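Local coordinates for protein HTLV-2 integrase catalytic core domain (Human T-cell leukemia virus 2, PDB 6QBT) that probably inserts reverse-transcribed viral DNA into host chromosomes, as the catalytic core of a retroviral integrase, a magnesium-dependent nucleotidyltransferase, at residues H27-T32 with I67-G72. Sequence-based numbering, arbitrary orientation.
Sequences HVWVDT and INTDNG. With MG (magnesium ion), chain B.
The hydroxyl of T69, whose methyl touches W29, is held by two partners: OG1 donates to D70 O over 3.0 Å, in the plane of that carbonyl and on a lone pair, and also hydrogen-bonds NE2 of H91. The first torsion (chi1 68°) tucks OG1 between the backbone N and the carbonyl carbon, which places CG2 anti to the carbonyl carbon, 3.7 Å from W29 CH2. From the other side of the ring plane, I67 brings CG2 to 3.8 Å from W29 CZ3, while its CD1 comes to 4.0 Å from CH2; CZ3 and CH2 thus sit between the I67 side chain and the T69 methyl, both approaching obliquely. In this RNase H-like fold, strand 9-19 runs between strands 22-31 and 66-68, and the indole reaches across it on the side covered by helix 47-61, where F54 meets its ring. Just past T69 the chain enters the metal site: OD2 of D70 binds magnesium at 2.0 Å, with D13 as the other protein ligand. The second carboxylate oxygen, OD1, accepts from G72 N at 3.0 Å from well above the carboxylate plane, an Asx turn that restrains the metal-binding group right before helix 73-76.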
ATOM      1  N   HIS A  27       8.494  -0.716  16.649  1.00 31.50           N
ATOM      2  CA  HIS A  27       9.408   0.258  16.099  1.00 32.21           C
ATOM      3  C   HIS A  27       8.542   1.422  15.580  1.00 35.13           C
ATOM      4  O   HIS A  27       7.707   1.233  14.668  1.00 34.26           O
ATOM      5  CB  HIS A  27      10.170  -0.327  14.932  1.00 31.64           C
ATOM      6  CG  HIS A  27      11.141  -1.392  15.289  1.00 32.62           C
ATOM      7  ND1 HIS A  27      10.749  -2.656  15.687  1.00 35.10           N
ATOM      8  CD2 HIS A  27      12.494  -1.417  15.227  1.00 32.89           C
ATOM      9  CE1 HIS A  27      11.824  -3.395  15.900  1.00 31.83           C
ATOM     10  NE2 HIS A  27      12.895  -2.669  15.632  1.00 32.97           N
ATOM     11  N   VAL A  28       8.769   2.606  16.147  1.00 33.90           N
ATOM     12  CA  VAL A  28       7.909   3.758  15.992  1.00 33.84           C
ATOM     13  C   VAL A  28       8.725   4.915  15.402  1.00 33.89           C
ATOM     14  O   VAL A  28       9.757   5.277  15.929  1.00 33.62           O
ATOM     15  CB  VAL A  28       7.340   4.178  17.373  1.00 35.45           C
ATOM     16  CG1 VAL A  28       6.556   5.492  17.298  1.00 37.18           C
ATOM     17  CG2 VAL A  28       6.487   3.066  17.972  1.00 35.91           C
ATOM     18  N   TRP A  29       8.248   5.502  14.319  1.00 32.99           N
ATOM     19  CA  TRP A  29       8.875   6.710  13.770  1.00 35.54           C
ATOM     20  C   TRP A  29       7.804   7.763  13.702  1.00 34.41           C
ATOM     21  O   TRP A  29       6.671   7.464  13.303  1.00 31.40           O
ATOM     22  CB  TRP A  29       9.414   6.476  12.344  1.00 34.75           C
ATOM     23  CG  TRP A  29      10.571   5.587  12.341  1.00 34.06           C
ATOM     24  CD1 TRP A  29      10.581   4.230  12.113  1.00 34.04           C
ATOM     25  CD2 TRP A  29      11.900   5.966  12.594  1.00 33.17           C
ATOM     26  NE1 TRP A  29      11.863   3.754  12.196  1.00 33.82           N
ATOM     27  CE2 TRP A  29      12.695   4.802  12.494  1.00 34.02           C
ATOM     28  CE3 TRP A  29      12.513   7.187  12.917  1.00 34.83           C
ATOM     29  CZ2 TRP A  29      14.078   4.824  12.713  1.00 34.03           C
ATOM     30  CZ3 TRP A  29      13.881   7.209  13.113  1.00 33.09           C
ATOM     31  CH2 TRP A  29      14.653   6.038  13.000  1.00 32.33           C
ATOM     32  N   VAL A  30       8.158   8.990  14.057  1.00 33.31           N
ATOM     33  CA  VAL A  30       7.173  10.064  14.018  1.00 36.99           C
ATOM     34  C   VAL A  30       7.799  11.354  13.493  1.00 37.24           C
ATOM     35  O   VAL A  30       8.907  11.727  13.890  1.00 36.42           O
ATOM     36  CB  VAL A  30       6.433  10.204  15.380  1.00 36.56           C
ATOM     37  CG1 VAL A  30       7.405  10.224  16.511  1.00 40.21           C
ATOM     38  CG2 VAL A  30       5.516  11.415  15.407  1.00 36.03           C
ATOM     39  N   ASP A  31       7.092  11.993  12.556  1.00 36.25           N
ATOM     40  CA  ASP A  31       7.553  13.225  11.986  1.00 35.10           C
ATOM     41  C   ASP A  31       7.322  14.338  12.994  1.00 36.18           C
ATOM     42  O   ASP A  31       6.217  14.474  13.516  1.00 38.66           O
ATOM     43  CB  ASP A  31       6.790  13.509  10.719  1.00 34.89           C
ATOM     44  CG  ASP A  31       7.364  14.662   9.967  1.00 33.18           C
ATOM     45  OD1 ASP A  31       7.078  15.816  10.329  1.00 32.31           O
ATOM     46  OD2 ASP A  31       8.119  14.403   9.028  1.00 32.48           O
ATOM     47  N   THR A  32       8.356  15.134  13.254  1.00 34.71           N
ATOM     48  CA  THR A  32       8.303  16.186  14.279  1.00 33.19           C
ATOM     49  C   THR A  32       7.480  17.393  13.843  1.00 34.22           C
ATOM     50  O   THR A  32       7.181  18.220  14.673  1.00 35.02           O
ATOM     51  CB  THR A  32       9.710  16.709  14.656  1.00 31.82           C
ATOM     52  OG1 THR A  32      10.386  17.147  13.476  1.00 33.46           O
ATOM     53  CG2 THR A  32      10.548  15.637  15.313  1.00 30.74           C
ATOM     54  N   ILE A  67      17.052  12.020  10.909  1.00 33.25           N
ATOM     55  CA  ILE A  67      16.451  11.225  11.992  1.00 35.05           C
ATOM     56  C   ILE A  67      17.209  11.374  13.327  1.00 32.76           C
ATOM     57  O   ILE A  67      18.435  11.473  13.349  1.00 30.81           O
ATOM     58  CB  ILE A  67      16.336   9.737  11.619  1.00 33.93           C
ATOM     59  CG1 ILE A  67      17.684   9.198  11.143  1.00 35.50           C
ATOM     60  CG2 ILE A  67      15.276   9.569  10.550  1.00 35.08           C
ATOM     61  CD1 ILE A  67      17.857   7.703  11.299  1.00 37.59           C
ATOM     62  N   ASN A  68      16.452  11.418  14.423  1.00 33.19           N
ATOM     63  CA  ASN A  68      17.020  11.432  15.769  1.00 34.97           C
ATOM     64  C   ASN A  68      16.489  10.254  16.547  1.00 34.89           C
ATOM     65  O   ASN A  68      15.281  10.048  16.610  1.00 37.64           O
ATOM     66  CB  ASN A  68      16.699  12.736  16.504  1.00 36.55           C
ATOM     67  CG  ASN A  68      17.529  12.901  17.754  1.00 38.53           C
ATOM     68  OD1 ASN A  68      18.616  13.504  17.732  1.00 39.68           O
ATOM     69  ND2 ASN A  68      17.062  12.311  18.850  1.00 40.91           N
ATOM     70  N   THR A  69      17.406   9.489  17.133  1.00 35.27           N
ATOM     71  CA  THR A  69      17.103   8.294  17.909  1.00 34.41           C
ATOM     72  C   THR A  69      17.782   8.345  19.297  1.00 36.41           C
ATOM     73  O   THR A  69      18.521   9.279  19.607  1.00 34.82           O
ATOM     74  CB  THR A  69      17.595   7.038  17.147  1.00 33.91           C
ATOM     75  OG1 THR A  69      19.035   7.009  17.082  1.00 31.20           O
ATOM     76  CG2 THR A  69      17.017   7.015  15.727  1.00 35.67           C
ATOM     77  N   ASP A  70      17.514   7.335  20.123  1.00 38.83           N
ATOM     78  CA  ASP A  70      18.295   7.081  21.352  1.00 41.38           C
ATOM     79  C   ASP A  70      19.580   6.347  20.965  1.00 42.31           C
ATOM     80  O   ASP A  70      19.823   6.088  19.775  1.00 42.26           O
ATOM     81  CB  ASP A  70      17.476   6.339  22.463  1.00 41.23           C
ATOM     82  CG  ASP A  70      17.027   4.911  22.085  1.00 43.71           C
ATOM     83  OD1 ASP A  70      17.523   4.305  21.100  1.00 46.90           O
ATOM     84  OD2 ASP A  70      16.144   4.370  22.810  1.00 46.46           O
ATOM     85  N   ASN A  71      20.388   6.016  21.969  1.00 42.77           N
ATOM     86  CA  ASN A  71      21.616   5.238  21.781  1.00 44.04           C
ATOM     87  C   ASN A  71      21.431   3.728  21.799  1.00 41.86           C
ATOM     88  O   ASN A  71      22.385   3.015  22.061  1.00 42.54           O
ATOM     89  CB  ASN A  71      22.639   5.610  22.864  1.00 45.43           C
ATOM     90  CG  ASN A  71      23.068   7.046  22.775  1.00 48.24           C
ATOM     91  OD1 ASN A  71      23.006   7.766  23.761  1.00 55.20           O
ATOM     92  ND2 ASN A  71      23.498   7.480  21.588  1.00 46.42           N
ATOM     93  N   GLY A  72      20.239   3.222  21.508  1.00 42.60           N
ATOM     94  CA  GLY A  72      20.045   1.780  21.431  1.00 45.55           C
ATOM     95  C   GLY A  72      20.984   1.176  20.394  1.00 47.48           C
ATOM     96  O   GLY A  72      21.294   1.840  19.393  1.00 52.29           O
TER
HETATM   97 MG    MG B 301      15.092   2.642  23.019  1.00 64.19          MG